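Local coordinates for Ddb_g0293866 (Dictyostelium discoideum, PDB 5LW6), which carries an ADP-ribose-binding macrodomain, the part crystallised here, and as a whole protein probably senses DNA damage and binds poly-ADP-ribose, at residues K41-D49 / E83-D93. Residues are numbered along the deposited sequence; the frame is centred on the assembly and turned at random.
Sequences KYRKKRLTD and EYLHFHEKEDD
Tyr-42 to Thr-48, an irregular loop, passes the last turn of helix 70-87 and the type II turn His-88 to Glu-91, with CA atoms of Lys-44 and His-88 6.1 Å apart. Three aromatic rings form a cluster at the helix end. The Tyr-84 edge points into the Tyr-42 face, a T-shaped pair with planes at 86°; CD1 of Tyr-84 lies 3.7 Å from CE2 of Tyr-42. The edge of Tyr-42 in turn points to the face of Phe-87, a second edge-to-face pair. On the opposite face of Phe-87, Lys-44 makes a cation-pi contact, NZ 4.2 Å from the ring centroid; a bend at chi4 (80°) turns its amine over the ring. A water links Tyr-42 OH to Glu-83 OE1, which also bonds His-246. Further along, Lys-45 N donates a nearly straight hydrogen bond to Glu-91 OE2 (2.8 Å, 173°), reaching it from above the carboxylate plane. His-88 ND1 donates to Glu-91 OE1 at 2.8 Å, a His-carboxylate hydrogen bond, while its NE2 bonds Asp-253 of helix 237-253. Arg-54 makes a salt bridge to Glu-91 OE2. Replacing Glu-91 by alanine would probably leave Lys-45 N and His-88 ND1 without these acceptors and Arg-54 without one of its carboxylates. The buried Glu-91 carboxylate thus ties the loop before strand 55-59 of the macrodomain sheet to the turn after helix 70-87, and Arg-54 is likely to stabilise its negative charge.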
loop_
_atom_site.group_PDB
_atom_site.type_symbol
_atom_site.label_atom_id
_atom_site.label_comp_id
_atom_site.label_asym_id
_atom_site.label_seq_id
_atom_site.Cartn_x
_atom_site.Cartn_y
_atom_site.Cartn_z
ATOM N N LYS A 41 15.468 2.093 -0.640
ATOM C CA LYS A 41 16.401 2.380 0.474
ATOM C C LYS A 41 16.187 1.309 1.555
ATOM O O LYS A 41 15.827 1.594 2.691
ATOM C CB LYS A 41 16.104 3.749 1.017
ATOM C CG LYS A 41 16.226 4.876 0.019
ATOM C CD LYS A 41 17.691 5.151 -0.294
ATOM C CE LYS A 41 17.918 6.329 -1.259
ATOM N NZ LYS A 41 19.271 6.069 -1.900
ATOM N N TYR A 42 16.397 0.096 1.151
ATOM C CA TYR A 42 16.016 -1.028 1.945
ATOM C C TYR A 42 17.068 -1.324 2.987
ATOM O O TYR A 42 18.242 -1.073 2.784
ATOM C CB TYR A 42 15.735 -2.241 1.075
ATOM C CG TYR A 42 14.635 -2.067 0.065
ATOM C CD1 TYR A 42 13.633 -1.098 0.238
ATOM C CD2 TYR A 42 14.515 -2.946 -1.013
ATOM C CE1 TYR A 42 12.601 -0.963 -0.665
ATOM C CE2 TYR A 42 13.486 -2.805 -1.954
ATOM C CZ TYR A 42 12.538 -1.807 -1.776
ATOM O OH TYR A 42 11.530 -1.686 -2.690
ATOM N N ARG A 43 16.671 -1.898 4.119
ATOM C CA ARG A 43 17.586 -2.145 5.272
ATOM C C ARG A 43 17.324 -3.530 5.856
ATOM O O ARG A 43 16.230 -3.768 6.286
ATOM C CB ARG A 43 17.324 -1.102 6.378
ATOM C CG ARG A 43 17.759 0.298 5.973
ATOM C CD ARG A 43 17.867 1.244 7.169
ATOM N NE ARG A 43 18.527 2.486 6.746
ATOM C CZ ARG A 43 18.583 3.616 7.459
ATOM N NH1 ARG A 43 17.994 3.709 8.656
ATOM N NH2 ARG A 43 19.220 4.688 6.958
ATOM N N LYS A 44 18.331 -4.377 5.811
ATOM C CA LYS A 44 18.252 -5.755 6.348
ATOM C C LYS A 44 18.292 -5.670 7.864
ATOM O O LYS A 44 19.092 -4.880 8.470
ATOM C CB LYS A 44 19.400 -6.667 5.900
ATOM C CG LYS A 44 19.480 -6.868 4.390
ATOM C CD LYS A 44 20.395 -8.065 4.024
ATOM C CE LYS A 44 20.542 -8.189 2.498
ATOM N NZ LYS A 44 21.547 -7.216 2.017
ATOM N N LYS A 45 17.420 -6.453 8.461
ATOM C CA LYS A 45 17.327 -6.614 9.928
ATOM C C LYS A 45 17.111 -8.056 10.262
ATOM O O LYS A 45 16.001 -8.591 10.056
ATOM C CB LYS A 45 16.166 -5.823 10.516
ATOM C CG LYS A 45 16.207 -4.362 10.228
ATOM C CD LYS A 45 14.947 -3.677 10.773
ATOM C CE LYS A 45 14.938 -2.199 10.373
ATOM N NZ LYS A 45 13.862 -1.446 11.092
ATOM N N ARG A 46 18.093 -8.697 10.876
ATOM C CA ARG A 46 17.924 -10.131 11.135
ATOM C C ARG A 46 17.237 -10.359 12.454
ATOM O O ARG A 46 16.357 -11.199 12.573
ATOM C CB ARG A 46 19.256 -10.879 11.065
ATOM C CG ARG A 46 19.668 -11.197 9.623
ATOM C CD ARG A 46 18.741 -12.194 8.871
ATOM N NE ARG A 46 18.796 -13.578 9.375
ATOM C CZ ARG A 46 19.680 -14.506 9.000
ATOM N NH1 ARG A 46 20.630 -14.216 8.099
ATOM N NH2 ARG A 46 19.610 -15.729 9.515
ATOM N N LEU A 47 17.625 -9.591 13.461
ATOM C CA LEU A 47 16.984 -9.639 14.777
ATOM C C LEU A 47 16.044 -8.422 14.787
ATOM O O LEU A 47 16.418 -7.342 14.397
ATOM C CB LEU A 47 18.042 -9.491 15.871
ATOM C CG LEU A 47 19.072 -10.650 15.944
ATOM C CD1 LEU A 47 20.178 -10.256 16.897
ATOM C CD2 LEU A 47 18.364 -11.900 16.424
ATOM N N THR A 48 14.820 -8.621 15.203
ATOM C CA THR A 48 13.791 -7.576 15.208
ATOM C C THR A 48 12.966 -7.631 16.504
ATOM O O THR A 48 13.013 -8.568 17.273
ATOM C CB THR A 48 12.800 -7.730 14.043
ATOM O OG1 THR A 48 12.123 -8.995 14.147
ATOM C CG2 THR A 48 13.520 -7.580 12.660
ATOM N N ASP A 49 12.325 -6.530 16.772
ATOM C CA ASP A 49 11.360 -6.406 17.862
ATOM C C ASP A 49 10.023 -6.911 17.340
ATOM O O ASP A 49 9.556 -6.457 16.282
ATOM C CB ASP A 49 11.253 -4.947 18.207
ATOM C CG ASP A 49 10.317 -4.672 19.387
ATOM O OD1 ASP A 49 9.543 -5.563 19.835
ATOM O OD2 ASP A 49 10.406 -3.517 19.875
ATOM N N GLU A 83 11.823 -8.015 -5.784
ATOM C CA GLU A 83 13.010 -7.290 -5.498
ATOM C C GLU A 83 13.189 -7.091 -3.981
ATOM O O GLU A 83 14.275 -7.360 -3.421
ATOM C CB GLU A 83 13.019 -5.961 -6.220
ATOM C CG GLU A 83 14.236 -5.069 -6.024
ATOM C CD GLU A 83 14.101 -3.710 -6.722
ATOM O OE1 GLU A 83 13.055 -3.036 -6.486
ATOM O OE2 GLU A 83 15.024 -3.286 -7.499
ATOM N N TYR A 84 12.130 -6.643 -3.344
ATOM C CA TYR A 84 12.143 -6.419 -1.899
ATOM C C TYR A 84 12.346 -7.743 -1.163
ATOM O O TYR A 84 13.243 -7.856 -0.284
ATOM C CB TYR A 84 10.817 -5.767 -1.525
ATOM C CG TYR A 84 10.681 -5.516 0.002
ATOM C CD1 TYR A 84 11.280 -4.393 0.584
ATOM C CD2 TYR A 84 10.016 -6.388 0.819
ATOM C CE1 TYR A 84 11.168 -4.152 1.953
ATOM C CE2 TYR A 84 9.910 -6.171 2.200
ATOM C CZ TYR A 84 10.506 -5.083 2.764
ATOM O OH TYR A 84 10.381 -4.963 4.149
ATOM N N LEU A 85 11.573 -8.779 -1.503
ATOM C CA LEU A 85 11.669 -10.070 -0.748
ATOM C C LEU A 85 13.038 -10.760 -0.926
ATOM O O LEU A 85 13.566 -11.364 -0.007
ATOM C CB LEU A 85 10.510 -10.971 -1.059
ATOM C CG LEU A 85 9.129 -10.485 -0.577
ATOM C CD1 LEU A 85 8.050 -11.450 -1.088
ATOM C CD2 LEU A 85 9.081 -10.420 0.927
ATOM N N HIS A 86 13.595 -10.702 -2.117
ATOM C CA HIS A 86 14.920 -11.296 -2.374
ATOM C C HIS A 86 15.966 -10.568 -1.632
ATOM O O HIS A 86 16.859 -11.194 -1.070
ATOM C CB HIS A 86 15.237 -11.252 -3.876
ATOM C CG HIS A 86 14.507 -12.311 -4.645
ATOM N ND1 HIS A 86 14.187 -12.193 -5.985
ATOM C CD2 HIS A 86 14.002 -13.493 -4.246
ATOM C CE1 HIS A 86 13.542 -13.277 -6.381
ATOM N NE2 HIS A 86 13.389 -14.068 -5.336
ATOM N N PHE A 87 15.912 -9.252 -1.625
ATOM C CA PHE A 87 16.848 -8.462 -0.879
ATOM C C PHE A 87 16.815 -8.880 0.600
ATOM O O PHE A 87 17.881 -8.894 1.288
ATOM C CB PHE A 87 16.523 -7.003 -1.009
ATOM C CG PHE A 87 17.441 -6.085 -0.309
ATOM C CD1 PHE A 87 18.571 -5.621 -0.924
ATOM C CD2 PHE A 87 17.147 -5.634 1.011
ATOM C CE1 PHE A 87 19.416 -4.754 -0.227
ATOM C CE2 PHE A 87 17.995 -4.756 1.680
ATOM C CZ PHE A 87 19.111 -4.297 1.036
ATOM N N HIS A 88 15.610 -9.131 1.105
ATOM C CA HIS A 88 15.371 -9.507 2.470
ATOM C C HIS A 88 15.213 -10.989 2.672
ATOM O O HIS A 88 14.431 -11.421 3.532
ATOM C CB HIS A 88 14.094 -8.809 2.934
ATOM C CG HIS A 88 14.244 -7.341 3.107
ATOM N ND1 HIS A 88 15.073 -6.785 4.036
ATOM C CD2 HIS A 88 13.601 -6.306 2.534
ATOM C CE1 HIS A 88 14.938 -5.463 4.045
ATOM N NE2 HIS A 88 14.079 -5.146 3.112
ATOM N N GLU A 89 15.925 -11.804 1.881
ATOM C CA GLU A 89 15.930 -13.240 2.073
ATOM C C GLU A 89 16.273 -13.553 3.585
ATOM O O GLU A 89 17.132 -12.939 4.186
ATOM C CB GLU A 89 16.959 -13.919 1.148
ATOM C CG GLU A 89 18.398 -13.502 1.439
ATOM C CD GLU A 89 19.489 -14.496 0.905
ATOM O OE1 GLU A 89 19.155 -15.414 0.101
ATOM O OE2 GLU A 89 20.679 -14.330 1.275
ATOM N N LYS A 90 15.598 -14.495 4.174
ATOM C CA LYS A 90 15.947 -14.880 5.557
ATOM C C LYS A 90 15.417 -13.949 6.631
ATOM O O LYS A 90 15.755 -14.149 7.768
ATOM C CB LYS A 90 17.459 -14.963 5.799
ATOM C CG LYS A 90 18.203 -15.920 4.874
ATOM C CD LYS A 90 19.684 -16.086 5.229
ATOM C CE LYS A 90 20.251 -17.145 4.296
ATOM N NZ LYS A 90 21.704 -17.439 4.458
ATOM N N GLU A 91 14.657 -12.911 6.293
ATOM C CA GLU A 91 14.058 -12.047 7.309
ATOM C C GLU A 91 12.629 -12.484 7.482
ATOM O O GLU A 91 11.743 -12.073 6.741
ATOM C CB GLU A 91 14.175 -10.599 6.889
ATOM C CG GLU A 91 15.612 -10.122 7.040
ATOM C CD GLU A 91 15.909 -8.793 6.397
ATOM O OE1 GLU A 91 16.634 -8.734 5.370
ATOM O OE2 GLU A 91 15.471 -7.762 6.935
ATOM N N ASP A 92 12.374 -13.317 8.474
ATOM C CA ASP A 92 11.068 -13.945 8.590
ATOM C C ASP A 92 10.028 -13.081 9.273
ATOM O O ASP A 92 8.934 -13.497 9.388
ATOM C CB ASP A 92 11.228 -15.242 9.400
ATOM C CG ASP A 92 12.274 -16.198 8.795
ATOM O OD1 ASP A 92 12.490 -16.138 7.551
ATOM O OD2 ASP A 92 12.859 -17.030 9.577
ATOM N N ASP A 93 10.346 -11.847 9.716
ATOM C CA ASP A 93 9.318 -10.979 10.268
ATOM C C ASP A 93 8.384 -10.351 9.203
ATOM O O ASP A 93 7.323 -9.822 9.531
ATOM C CB ASP A 93 9.886 -9.838 11.129
ATOM C CG ASP A 93 10.649 -8.840 10.332
ATOM O OD1 ASP A 93 11.682 -9.230 9.750
ATOM O OD2 ASP A 93 10.227 -7.639 10.308
HETATM O O HOH W 1 11.342 -3.325 -4.604
HETATM O O HOH W 2 13.987 -10.578 10.406
#